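PDB 5N4K: nucleoprotein from Human coronavirus NL63, which probably packages the positive-strand viral RNA genome into a helical ribonucleocapsid, the piece described here being its N-terminal RNA-binding domain. Local coordinates for residues I63-V68 and D106-V111; Y32-V37 and P83-F88; F88-T93 and V119-G124; V52-G57 and K136-L141. All blocks are in the same frame, centred on the assembly; numbering follows the deposited sequence.

Contact 1 (I63-V68 and D106-V111); sequences IGYWNV and DGVVWV
Gly-64 and Val-111 open an antiparallel pairing in which the strand segments 63-68 and 108-111 run at 155° to each other. Five backbone hydrogen bonds carry it: antiparallel hydrogen-bonded pairs at Gly-64 with Val-111 and at Trp-66 with Val-109, two bonds each, Trp-66 N lying 2.8 Å from Val-109 O, and a single closing bond from Val-68 N to Gly-107 O. Between them, CA-H...O contacts fill in, such as Tyr-65 CA to Val-109 O at 3.2 Å.

Aromatic contacts gather on the face of Tyr-65 and Trp-110, a non-hydrogen-bonded pair. Tyr-65 CB stands over the six-membered ring of Trp-110, 4.0 Å from its centroid, and also touches Val-108 CG1; the tyrosine ring turns its edge to that indole in an offset T-shaped pair with planes at 60°. A chi1 of 58° sets the phenol between backbone N and carbonyl carbon, and its OH bonds Thr-93 O and His-96 N.

On the face of Trp-66 the contact is apolar. Val-111 CG1 meets the indole edge in its plane, 3.8 Å from Trp-66 CD1, while Trp-66 NE1 hydrogen-bonds Leu-51 O.

The chemistry implies a buried pairing at the sheet's margin strand, with Tyr-65 OH and Trp-66 NE1 both satisfied by loop backbone.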
loop_
_atom_site.group_PDB
_atom_site.type_symbol
_atom_site.label_atom_id
_atom_site.label_comp_id
_atom_site.label_asym_id
_atom_site.label_seq_id
_atom_site.Cartn_x
_atom_site.Cartn_y
_atom_site.Cartn_z
ATOM N N ILE A 63 15.060 11.293 5.177
ATOM C CA ILE A 63 13.664 11.617 5.469
ATOM C C ILE A 63 12.771 10.651 4.634
ATOM O O ILE A 63 13.092 10.365 3.479
ATOM C CB ILE A 63 13.396 13.111 5.131
ATOM C CG1 ILE A 63 11.946 13.467 5.439
ATOM C CG2 ILE A 63 13.807 13.461 3.713
ATOM C CD1 ILE A 63 11.789 14.994 5.553
ATOM N N GLY A 64 11.649 10.244 5.220
ATOM C CA GLY A 64 10.737 9.407 4.476
ATOM C C GLY A 64 9.688 8.879 5.385
ATOM O O GLY A 64 9.237 9.517 6.330
ATOM N N TYR A 65 9.234 7.653 5.049
ATOM C CA TYR A 65 8.147 7.035 5.814
ATOM C C TYR A 65 8.290 5.519 5.907
ATOM O O TYR A 65 8.922 4.904 5.040
ATOM C CB TYR A 65 6.701 7.384 5.214
ATOM C CG TYR A 65 6.561 6.954 3.753
ATOM C CD1 TYR A 65 7.024 7.722 2.701
ATOM C CD2 TYR A 65 5.988 5.718 3.427
ATOM C CE1 TYR A 65 6.884 7.325 1.357
ATOM C CE2 TYR A 65 5.849 5.325 2.129
ATOM C CZ TYR A 65 6.307 6.097 1.109
ATOM O OH TYR A 65 6.238 5.624 -0.184
ATOM N N TRP A 66 7.668 4.996 6.954
ATOM C CA TRP A 66 7.432 3.545 7.124
ATOM C C TRP A 66 5.992 3.256 6.773
ATOM O O TRP A 66 5.111 3.877 7.279
ATOM C CB TRP A 66 7.777 3.117 8.517
ATOM C CG TRP A 66 9.207 3.202 8.881
ATOM C CD1 TRP A 66 9.856 4.287 9.415
ATOM C CD2 TRP A 66 10.221 2.196 8.719
ATOM N NE1 TRP A 66 11.148 4.021 9.615
ATOM C CE2 TRP A 66 11.427 2.748 9.183
ATOM C CE3 TRP A 66 10.222 0.924 8.187
ATOM C CZ2 TRP A 66 12.620 2.016 9.168
ATOM C CZ3 TRP A 66 11.416 0.183 8.149
ATOM C CH2 TRP A 66 12.575 0.737 8.619
ATOM N N ASN A 67 5.793 2.302 5.882
ATOM C CA ASN A 67 4.450 1.922 5.395
ATOM C C ASN A 67 4.047 0.585 6.089
ATOM O O ASN A 67 4.781 -0.399 5.970
ATOM C CB ASN A 67 4.482 1.715 3.874
ATOM C CG ASN A 67 3.141 1.768 3.263
ATOM O OD1 ASN A 67 2.323 2.562 3.656
ATOM N ND2 ASN A 67 2.943 0.916 2.278
ATOM N N VAL A 68 2.957 0.610 6.764
ATOM C CA VAL A 68 2.461 -0.578 7.465
ATOM C C VAL A 68 1.833 -1.570 6.535
ATOM O O VAL A 68 0.970 -1.193 5.716
ATOM C CB VAL A 68 1.517 -0.136 8.577
ATOM C CG1 VAL A 68 0.849 -1.329 9.293
ATOM C CG2 VAL A 68 2.111 0.797 9.591
ATOM N N ASP A 106 -3.492 6.713 6.943
ATOM C CA ASP A 106 -3.409 5.728 7.967
ATOM C C ASP A 106 -2.471 4.619 7.546
ATOM O O ASP A 106 -2.516 4.130 6.402
ATOM C CB ASP A 106 -4.799 5.142 8.321
ATOM C CG ASP A 106 -5.690 6.168 9.042
ATOM O OD1 ASP A 106 -5.165 7.056 9.721
ATOM O OD2 ASP A 106 -6.914 5.990 8.929
ATOM N N GLY A 107 -1.586 4.180 8.421
ATOM C CA GLY A 107 -0.583 3.186 8.136
ATOM C C GLY A 107 0.705 3.763 7.632
ATOM O O GLY A 107 1.649 3.045 7.282
ATOM N N VAL A 108 0.818 5.073 7.502
ATOM C CA VAL A 108 2.038 5.726 7.031
ATOM C C VAL A 108 2.628 6.478 8.216
ATOM O O VAL A 108 2.011 7.358 8.829
ATOM C CB VAL A 108 1.779 6.697 5.848
ATOM C CG1 VAL A 108 3.033 7.386 5.406
ATOM C CG2 VAL A 108 1.078 5.818 4.749
ATOM N N VAL A 109 3.874 6.145 8.560
ATOM C CA VAL A 109 4.511 6.687 9.739
ATOM C C VAL A 109 5.729 7.479 9.309
ATOM O O VAL A 109 6.672 6.945 8.679
ATOM C CB VAL A 109 4.928 5.595 10.727
ATOM C CG1 VAL A 109 5.607 6.244 11.972
ATOM C CG2 VAL A 109 3.743 4.784 11.126
ATOM N N TRP A 110 5.835 8.797 9.597
ATOM C CA TRP A 110 6.849 9.662 9.063
ATOM C C TRP A 110 8.113 9.779 9.912
ATOM O O TRP A 110 8.001 9.857 11.171
ATOM C CB TRP A 110 6.193 11.030 8.870
ATOM C CG TRP A 110 5.044 10.966 7.862
ATOM C CD1 TRP A 110 3.713 10.846 8.137
ATOM C CD2 TRP A 110 5.192 11.021 6.464
ATOM N NE1 TRP A 110 3.019 10.857 6.944
ATOM C CE2 TRP A 110 3.872 10.953 5.907
ATOM C CE3 TRP A 110 6.268 11.067 5.613
ATOM C CZ2 TRP A 110 3.719 10.928 4.531
ATOM C CZ3 TRP A 110 6.098 11.109 4.237
ATOM C CH2 TRP A 110 4.778 11.048 3.737
ATOM N N VAL A 111 9.235 9.855 9.246
ATOM C CA VAL A 111 10.534 9.915 9.959
ATOM C C VAL A 111 11.426 10.863 9.254
ATOM O O VAL A 111 11.436 11.041 8.028
ATOM C CB VAL A 111 11.193 8.508 10.070
ATOM C CG1 VAL A 111 10.454 7.635 11.070
ATOM C CG2 VAL A 111 11.342 7.866 8.687
#

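Contact 2 (Y32-V37 and P83-F88); sequences YMPLLV and PPKVHF. With SO4 (sulfate ion), chain F.
Pro-34 and His-87 meet where the antiparallel sheet of the N-terminal domain gains strand 35-37 along strand 80-90; residues 35-37 and 83-88 run at 144°. The tight, buried part is the backbone pairing with the face of Leu-35 and Val-86. Those two residues exchange a pair of hydrogen bonds, Val-86 N lying 2.9 Å from Leu-35 O, and Val-37 N reaches Pro-84 O almost end-on, with a C=O...N angle of 167°. Beneath these bonds Leu-35 CB touches Val-86 CG2 at 3.7 Å, and the Val-37 and Val-86 side chains cross at about a right angle, CG2 meeting CG1. Farther along, Tyr-32 and Phe-88 run side by side, CD2 to CD2; the Tyr-32 hydroxyl bonds that of Tyr-90. Here the backbones have parted, and a water bridges them by donating to Met-33 O and accepting from Phe-88 N.

The other side is more open to solvent: Leu-36, Lys-85 and His-87 are partly exposed, though their contacts are as close. Pro-34 CB lies over one face of the imidazole, 3.7 Å from the His-87 ring centroid, while His-87 NE2 bonds Gln-69 OE1. Leu-36 CD1 lies across the lysine stem, 3.7 Å from Lys-85 CG. Extended beyond CG, the Lys-85 chain passes Pro-34 CG and carries its ammonium group to a sulfate, probably from the crystallisation liquor, that Arg-71 and Gln-69 also bind. Lys-85 NZ donates to sulfate O2 at 2.6 Å.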
loop_
_atom_site.group_PDB
_atom_site.type_symbol
_atom_site.label_atom_id
_atom_site.label_comp_id
_atom_site.label_asym_id
_atom_site.label_seq_id
_atom_site.Cartn_x
_atom_site.Cartn_y
_atom_site.Cartn_z
ATOM N N TYR A 32 15.210 -1.591 1.796
ATOM C CA TYR A 32 15.552 -2.220 3.041
ATOM C C TYR A 32 14.624 -3.368 3.401
ATOM O O TYR A 32 13.467 -3.363 3.028
ATOM C CB TYR A 32 15.549 -1.203 4.213
ATOM C CG TYR A 32 16.478 -0.083 3.964
ATOM C CD1 TYR A 32 17.870 -0.225 4.168
ATOM C CD2 TYR A 32 16.039 1.168 3.446
ATOM C CE1 TYR A 32 18.776 0.768 3.831
ATOM C CE2 TYR A 32 16.907 2.162 3.092
ATOM C CZ TYR A 32 18.262 1.961 3.278
ATOM O OH TYR A 32 19.182 2.917 3.057
ATOM N N MET A 33 15.136 -4.344 4.155
ATOM C CA MET A 33 14.291 -5.276 4.833
ATOM C C MET A 33 13.286 -4.570 5.722
ATOM O O MET A 33 13.587 -3.497 6.263
ATOM C CB MET A 33 15.150 -6.270 5.682
ATOM C CG MET A 33 15.913 -7.292 4.792
ATOM S SD MET A 33 14.890 -8.376 3.820
ATOM C CE MET A 33 14.224 -9.474 5.092
ATOM N N PRO A 34 12.122 -5.167 5.944
ATOM C CA PRO A 34 11.143 -4.584 6.881
ATOM C C PRO A 34 11.551 -4.745 8.319
ATOM O O PRO A 34 12.426 -5.568 8.682
ATOM C CB PRO A 34 9.873 -5.345 6.589
ATOM C CG PRO A 34 10.344 -6.685 6.083
ATOM C CD PRO A 34 11.619 -6.421 5.387
ATOM N N LEU A 35 10.860 -4.005 9.195
ATOM C CA LEU A 35 10.852 -4.265 10.612
ATOM C C LEU A 35 9.522 -4.947 10.925
ATOM O O LEU A 35 8.477 -4.763 10.243
ATOM C CB LEU A 35 10.963 -3.007 11.449
ATOM C CG LEU A 35 12.132 -2.140 11.063
ATOM C CD1 LEU A 35 12.075 -0.837 11.923
ATOM C CD2 LEU A 35 13.423 -2.863 11.192
ATOM N N LEU A 36 9.526 -5.687 12.056
ATOM C CA LEU A 36 8.354 -6.288 12.600
ATOM C C LEU A 36 7.917 -5.471 13.845
ATOM O O LEU A 36 8.758 -5.125 14.661
ATOM C CB LEU A 36 8.773 -7.752 12.983
ATOM C CG LEU A 36 7.617 -8.633 13.202
ATOM C CD1 LEU A 36 6.878 -8.974 11.889
ATOM C CD2 LEU A 36 8.178 -9.909 13.872
ATOM N N VAL A 37 6.620 -5.240 13.987
ATOM C CA VAL A 37 6.084 -4.509 15.135
ATOM C C VAL A 37 5.384 -5.492 16.038
ATOM O O VAL A 37 4.272 -5.924 15.732
ATOM C CB VAL A 37 5.122 -3.417 14.719
ATOM C CG1 VAL A 37 4.808 -2.549 15.910
ATOM C CG2 VAL A 37 5.738 -2.493 13.699
ATOM N N PRO A 83 1.938 -9.975 13.781
ATOM C CA PRO A 83 2.512 -8.667 13.916
ATOM C C PRO A 83 2.668 -8.044 12.534
ATOM O O PRO A 83 3.049 -8.653 11.563
ATOM C CB PRO A 83 3.866 -8.927 14.519
ATOM C CG PRO A 83 3.610 -10.161 15.351
ATOM C CD PRO A 83 2.774 -11.002 14.485
ATOM N N PRO A 84 2.338 -6.741 12.487
ATOM C CA PRO A 84 2.511 -6.075 11.193
ATOM C C PRO A 84 3.960 -5.885 10.839
ATOM O O PRO A 84 4.825 -5.870 11.714
ATOM C CB PRO A 84 1.798 -4.730 11.367
ATOM C CG PRO A 84 1.667 -4.537 12.774
ATOM C CD PRO A 84 1.673 -5.875 13.466
ATOM N N LYS A 85 4.243 -5.750 9.555
ATOM C CA LYS A 85 5.530 -5.341 9.092
ATOM C C LYS A 85 5.460 -3.870 8.638
ATOM O O LYS A 85 4.409 -3.350 8.326
ATOM C CB LYS A 85 6.047 -6.203 7.952
ATOM C CG LYS A 85 6.561 -7.572 8.432
ATOM C CD LYS A 85 6.920 -8.452 7.244
ATOM C CE LYS A 85 7.300 -9.797 7.811
ATOM N NZ LYS A 85 7.514 -10.803 6.721
ATOM N N VAL A 86 6.607 -3.211 8.710
ATOM C CA VAL A 86 6.752 -1.865 8.157
ATOM C C VAL A 86 7.921 -1.827 7.199
ATOM O O VAL A 86 8.996 -2.385 7.479
ATOM C CB VAL A 86 6.887 -0.789 9.273
ATOM C CG1 VAL A 86 5.582 -0.596 10.012
ATOM C CG2 VAL A 86 8.024 -1.095 10.262
ATOM N N HIS A 87 7.749 -1.129 6.079
ATOM C CA HIS A 87 8.824 -0.980 5.084
ATOM C C HIS A 87 9.137 0.497 4.881
ATOM O O HIS A 87 8.204 1.323 4.785
ATOM C CB HIS A 87 8.373 -1.574 3.736
ATOM C CG HIS A 87 7.998 -3.015 3.760
ATOM N ND1 HIS A 87 8.850 -3.972 3.310
ATOM C CD2 HIS A 87 6.878 -3.601 4.135
ATOM C CE1 HIS A 87 8.291 -5.150 3.482
ATOM N NE2 HIS A 87 7.085 -4.968 3.959
ATOM N N PHE A 88 10.430 0.821 4.774
ATOM C CA PHE A 88 10.831 2.220 4.704
ATOM C C PHE A 88 10.995 2.650 3.266
ATOM O O PHE A 88 11.597 1.935 2.420
ATOM C CB PHE A 88 12.207 2.398 5.384
ATOM C CG PHE A 88 12.729 3.800 5.191
ATOM C CD1 PHE A 88 12.269 4.809 6.019
ATOM C CD2 PHE A 88 13.607 4.104 4.189
ATOM C CE1 PHE A 88 12.665 6.123 5.825
ATOM C CE2 PHE A 88 14.016 5.420 3.966
ATOM C CZ PHE A 88 13.524 6.405 4.779
HETATM S S SO4 F . 4.625 -11.894 4.928
HETATM O O1 SO4 F . 3.567 -12.389 5.832
HETATM O O2 SO4 F . 5.265 -10.664 5.425
HETATM O O3 SO4 F . 3.888 -11.445 3.747
HETATM O O4 SO4 F . 5.731 -12.861 4.674
HETATM O O HOH W 1 12.128 -1.495 4.868
#

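Contact 3 (F88-T93 and V119-G124); sequences FYYLGT and VNTSLG
Leu-91 O receives both cross-segment hydrogen bonds at the end of strand 80-90, where a type II beta turn from Tyr-90 to Thr-93 brings Gly-92 CA within 4.3 Å of Asn-120 CA. Thr-121 N, 3.0 Å from Leu-91 O, and Thr-121 OG1, 3.1 Å from the same oxygen, approach from opposite faces of the carbonyl plane. The amide stands 38° out of that plane, above it and not on a lone pair; with the hydroxyl on the other face, one residue grips the oxygen from two sides.

Gly-92 has positive phi, 77°, and no side chain on the side facing the loop; Asn-120 OD1 comes 3.2 Å from its CA. The turn is clasped internally, since Tyr-90 O accepts from both Thr-93 N and Thr-93 OG1. Thr-93 OG1 also accepts a hydrogen bond from a water that donates to Gly-124 O, bridging the two segments. Leu-91 CD2 makes a methyl-to-carbonyl contact with Val-119 O at 3.4 Å.

Apolar contact is concentrated on Tyr-90, whose OH bonds that of Tyr-32. Phe-88 CE2 lies over one face of the Tyr-90 ring, and on the opposite face Leu-123 CD1 makes a CH-pi contact, 3.5 Å from the Tyr-90 ring centroid and only 7° off the ring normal.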
loop_
_atom_site.group_PDB
_atom_site.type_symbol
_atom_site.label_atom_id
_atom_site.label_comp_id
_atom_site.label_asym_id
_atom_site.label_seq_id
_atom_site.Cartn_x
_atom_site.Cartn_y
_atom_site.Cartn_z
ATOM N N PHE A 88 10.430 0.821 4.774
ATOM C CA PHE A 88 10.831 2.220 4.704
ATOM C C PHE A 88 10.995 2.650 3.266
ATOM O O PHE A 88 11.597 1.935 2.420
ATOM C CB PHE A 88 12.207 2.398 5.384
ATOM C CG PHE A 88 12.729 3.800 5.191
ATOM C CD1 PHE A 88 12.269 4.809 6.019
ATOM C CD2 PHE A 88 13.607 4.104 4.189
ATOM C CE1 PHE A 88 12.665 6.123 5.825
ATOM C CE2 PHE A 88 14.016 5.420 3.966
ATOM C CZ PHE A 88 13.524 6.405 4.779
ATOM N N TYR A 89 10.569 3.867 2.982
ATOM C CA TYR A 89 10.754 4.511 1.700
ATOM C C TYR A 89 11.134 5.963 1.932
ATOM O O TYR A 89 10.589 6.656 2.756
ATOM C CB TYR A 89 9.450 4.466 0.897
ATOM C CG TYR A 89 8.959 3.078 0.620
ATOM C CD1 TYR A 89 8.101 2.444 1.501
ATOM C CD2 TYR A 89 9.351 2.434 -0.556
ATOM C CE1 TYR A 89 7.651 1.125 1.236
ATOM C CE2 TYR A 89 8.908 1.151 -0.766
ATOM C CZ TYR A 89 8.126 0.580 0.113
ATOM O OH TYR A 89 7.622 -0.763 -0.144
ATOM N N TYR A 90 12.088 6.446 1.132
ATOM C CA TYR A 90 12.468 7.858 1.154
ATOM C C TYR A 90 11.319 8.725 0.688
ATOM O O TYR A 90 10.531 8.336 -0.169
ATOM C CB TYR A 90 13.741 8.044 0.277
ATOM C CG TYR A 90 14.974 7.338 0.876
ATOM C CD1 TYR A 90 15.733 7.980 1.857
ATOM C CD2 TYR A 90 15.403 6.120 0.432
ATOM C CE1 TYR A 90 16.819 7.358 2.455
ATOM C CE2 TYR A 90 16.460 5.471 0.975
ATOM C CZ TYR A 90 17.151 6.098 1.990
ATOM O OH TYR A 90 18.233 5.441 2.574
ATOM N N LEU A 91 11.326 9.943 1.147
ATOM C CA LEU A 91 10.315 10.916 0.755
ATOM C C LEU A 91 10.301 11.073 -0.769
ATOM O O LEU A 91 11.318 11.225 -1.403
ATOM C CB LEU A 91 10.584 12.278 1.450
ATOM C CG LEU A 91 9.534 13.358 1.196
ATOM C CD1 LEU A 91 8.185 13.032 1.737
ATOM C CD2 LEU A 91 10.061 14.612 1.908
ATOM N N GLY A 92 9.089 11.021 -1.345
ATOM C CA GLY A 92 8.930 11.108 -2.802
ATOM C C GLY A 92 9.247 9.881 -3.552
ATOM O O GLY A 92 9.353 9.939 -4.805
ATOM N N THR A 93 9.303 8.733 -2.858
ATOM C CA THR A 93 9.498 7.425 -3.460
ATOM C C THR A 93 8.489 6.478 -2.864
ATOM O O THR A 93 7.787 6.836 -1.957
ATOM C CB THR A 93 10.917 6.906 -3.260
ATOM O OG1 THR A 93 11.053 6.375 -1.915
ATOM C CG2 THR A 93 12.004 8.022 -3.496
ATOM N N VAL A 119 11.611 17.914 1.061
ATOM C CA VAL A 119 11.381 17.834 -0.339
ATOM C C VAL A 119 11.652 16.433 -0.847
ATOM O O VAL A 119 12.450 15.681 -0.238
ATOM C CB VAL A 119 12.137 18.828 -1.175
ATOM C CG1 VAL A 119 11.846 20.237 -0.718
ATOM C CG2 VAL A 119 13.585 18.558 -1.181
ATOM N N ASN A 120 11.083 16.106 -1.983
ATOM C CA ASN A 120 11.222 14.786 -2.563
ATOM C C ASN A 120 12.701 14.525 -2.770
ATOM O O ASN A 120 13.482 15.356 -3.281
ATOM C CB ASN A 120 10.495 14.634 -3.876
ATOM C CG ASN A 120 9.028 14.609 -3.688
ATOM O OD1 ASN A 120 8.533 14.318 -2.635
ATOM N ND2 ASN A 120 8.292 14.853 -4.771
ATOM N N THR A 121 13.124 13.328 -2.421
ATOM C CA THR A 121 14.511 12.913 -2.613
ATOM C C THR A 121 14.757 12.389 -4.045
ATOM O O THR A 121 13.847 12.203 -4.816
ATOM C CB THR A 121 14.922 11.794 -1.616
ATOM O OG1 THR A 121 14.307 10.533 -2.029
ATOM C CG2 THR A 121 14.526 12.088 -0.211
ATOM N N SER A 122 16.048 12.189 -4.318
ATOM C CA SER A 122 16.515 11.790 -5.673
ATOM C C SER A 122 16.711 10.298 -5.804
ATOM O O SER A 122 17.230 9.819 -6.810
ATOM C CB SER A 122 17.846 12.527 -5.980
ATOM O OG SER A 122 18.886 12.022 -5.183
ATOM N N LEU A 123 16.346 9.529 -4.774
ATOM C CA LEU A 123 16.798 8.162 -4.576
ATOM C C LEU A 123 16.021 7.109 -5.292
ATOM O O LEU A 123 16.550 5.987 -5.397
ATOM C CB LEU A 123 16.910 7.860 -3.078
ATOM C CG LEU A 123 17.925 8.783 -2.392
ATOM C CD1 LEU A 123 17.948 8.567 -0.926
ATOM C CD2 LEU A 123 19.339 8.481 -2.888
ATOM N N GLY A 124 14.817 7.398 -5.759
ATOM C CA GLY A 124 14.030 6.399 -6.413
ATOM C C GLY A 124 13.709 5.232 -5.530
ATOM O O GLY A 124 13.660 5.268 -4.340
HETATM O O HOH W 2 12.783 4.366 -1.370
#

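Contact 4 (V52-G57 and K136-L141); sequences VPIGKG and KFSIAL
Pro-53 runs alongside Phe-137 in the same direction, with Pro-53 CD 3.9 Å from Phe-137 CE1. The phenyl ring is met along one border by the backbone of the 52-57 loop: Val-52 O sits at its edge, near the ring plane and 3.7 Å from Phe-137 CD1, while Pro-53 N approaches CE1 obliquely. A chi1 of -54° lays the ring beside its own backbone N and turns it inward to this loop, and Leu-51 and Trp-66 touch it as well.

Ile-54 is oriented differently. Its side chain is directed at the 136-141 backbone, and the CD1 tip does the touching, 3.4 Å from Phe-137 C and equally far from Ser-138 OG. With CG1 anti to the carbonyl carbon (chi1 -64°), the branch runs past Lys-136 O to reach them. The serine hydroxyl has its polar partner in Lys-113 NZ.

Between these two side-chain groups the backbones join directly. Ile-54 N lies 2.8 Å from Lys-136 O and approaches nearly in line with the C=O bond, though the N-H...O angle is 156°. Next to it a water donates to Ile-54 O, 2.6 Å away, and accepts from Lys-136 N.

The chemistry implies a light clasp between two distant parts of the chain: one direct and one water-mediated bond, flanked by apolar contacts of Phe-137 on Pro-53 and of Ile-54 CD1 on the opposing backbone.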
loop_
_atom_site.group_PDB
_atom_site.type_symbol
_atom_site.label_atom_id
_atom_site.label_comp_id
_atom_site.label_asym_id
_atom_site.label_seq_id
_atom_site.Cartn_x
_atom_site.Cartn_y
_atom_site.Cartn_z
ATOM N N VAL A 52 15.407 6.625 10.577
ATOM C CA VAL A 52 15.759 6.606 9.175
ATOM C C VAL A 52 16.946 5.645 8.954
ATOM O O VAL A 52 18.015 5.909 9.541
ATOM C CB VAL A 52 16.120 8.014 8.595
ATOM C CG1 VAL A 52 16.353 7.939 7.150
ATOM C CG2 VAL A 52 15.044 9.060 8.935
ATOM N N PRO A 53 16.806 4.624 8.091
ATOM C CA PRO A 53 17.981 3.763 7.813
ATOM C C PRO A 53 19.106 4.554 7.315
ATOM O O PRO A 53 18.999 5.523 6.609
ATOM C CB PRO A 53 17.489 2.825 6.727
ATOM C CG PRO A 53 16.045 2.787 6.887
ATOM C CD PRO A 53 15.598 4.165 7.396
ATOM N N ILE A 54 20.318 4.113 7.667
ATOM C CA ILE A 54 21.557 4.766 7.244
ATOM C C ILE A 54 22.131 4.203 5.916
ATOM O O ILE A 54 21.967 3.040 5.685
ATOM C CB ILE A 54 22.643 4.567 8.377
ATOM C CG1 ILE A 54 22.218 5.273 9.680
ATOM C CG2 ILE A 54 24.029 5.016 7.944
ATOM C CD1 ILE A 54 22.951 4.759 10.904
ATOM N N GLY A 55 22.720 5.056 5.102
ATOM C CA GLY A 55 23.673 4.670 4.014
ATOM C C GLY A 55 23.337 5.047 2.582
ATOM O O GLY A 55 24.031 4.640 1.676
ATOM N N LYS A 56 22.265 5.854 2.346
ATOM C CA LYS A 56 21.973 6.374 1.023
ATOM C C LYS A 56 21.617 7.846 1.163
ATOM O O LYS A 56 21.007 8.218 2.137
ATOM C CB LYS A 56 20.822 5.647 0.351
ATOM C CG LYS A 56 20.921 4.135 0.236
ATOM C CD LYS A 56 19.741 3.480 -0.496
ATOM C CE LYS A 56 19.364 4.107 -1.793
ATOM N NZ LYS A 56 20.247 3.696 -2.892
ATOM N N GLY A 57 21.994 8.560 0.154
ATOM C CA GLY A 57 21.559 9.966 0.028
ATOM C C GLY A 57 22.430 10.915 0.745
ATOM O O GLY A 57 23.278 10.537 1.551
ATOM N N LYS A 136 20.217 -0.271 9.181
ATOM C CA LYS A 136 20.970 0.055 10.412
ATOM C C LYS A 136 20.601 1.498 10.793
ATOM O O LYS A 136 20.375 2.330 9.887
ATOM C CB LYS A 136 22.470 -0.004 10.106
ATOM C CG LYS A 136 22.930 -1.410 9.740
ATOM C CD LYS A 136 23.219 -2.210 10.961
ATOM C CE LYS A 136 24.654 -1.811 11.396
ATOM N NZ LYS A 136 25.054 -1.595 12.818
ATOM N N PHE A 137 20.682 1.765 12.089
ATOM C CA PHE A 137 20.210 3.009 12.693
ATOM C C PHE A 137 21.250 3.651 13.598
ATOM O O PHE A 137 22.110 2.952 14.213
ATOM C CB PHE A 137 18.923 2.817 13.420
ATOM C CG PHE A 137 17.825 2.178 12.566
ATOM C CD1 PHE A 137 17.172 2.894 11.596
ATOM C CD2 PHE A 137 17.528 0.842 12.724
ATOM C CE1 PHE A 137 16.173 2.308 10.808
ATOM C CE2 PHE A 137 16.549 0.241 11.912
ATOM C CZ PHE A 137 15.897 0.996 10.967
ATOM N N SER A 138 21.081 4.914 13.797
ATOM C CA SER A 138 21.863 5.764 14.757
ATOM C C SER A 138 21.334 5.758 16.178
ATOM O O SER A 138 21.923 6.369 17.109
ATOM C CB SER A 138 21.773 7.265 14.240
ATOM O OG SER A 138 22.208 7.340 12.969
ATOM N N ILE A 139 20.202 5.167 16.393
ATOM C CA ILE A 139 19.503 5.056 17.627
ATOM C C ILE A 139 19.186 3.584 17.901
ATOM O O ILE A 139 19.132 2.800 16.969
ATOM C CB ILE A 139 18.207 5.893 17.710
ATOM C CG1 ILE A 139 17.267 5.547 16.570
ATOM C CG2 ILE A 139 18.480 7.369 17.564
ATOM C CD1 ILE A 139 15.838 6.093 16.789
ATOM N N ALA A 140 18.947 3.233 19.143
ATOM C CA ALA A 140 18.475 1.914 19.543
ATOM C C ALA A 140 17.080 1.709 18.972
ATOM O O ALA A 140 16.310 2.635 18.927
ATOM C CB ALA A 140 18.443 1.760 21.056
ATOM N N LEU A 141 16.764 0.499 18.566
ATOM C CA LEU A 141 15.368 0.141 18.313
ATOM C C LEU A 141 14.628 0.028 19.555
ATOM O O LEU A 141 15.104 -0.631 20.525
ATOM C CB LEU A 141 15.244 -1.187 17.605
ATOM C CG LEU A 141 15.564 -1.184 16.137
ATOM C CD1 LEU A 141 15.506 -2.545 15.480
ATOM C CD2 LEU A 141 14.741 -0.251 15.285
HETATM O O HOH W 3 20.829 0.916 6.582
#

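In the fold
Contacts 1 and 2 belong to one antiparallel sheet, strand 63-73 of contact 1 being the sheet neighbour of strand 80-90 of contact 2; contact 1 is the more buried, with 8 of 11 touching residues buried against 6 of 11. Contacts 3 and 4 lie farther out, about 11 and 12 Å from the chain centre to their own centres: contact 3 ties a loop to the end of strand 80-90 and its turn, contact 4 joins two loop segments. Contact 3 shares Phe-88 with contact 2. Direct backbone bonds number five in contact 1, three in contact 2 and one in each outer contact, supplemented by a threonine hydroxyl in contact 3; waters bridge contacts 2, 3 and 4. Pro-53 of contact 4 packs on Trp-66, Phe-88 and Tyr-32.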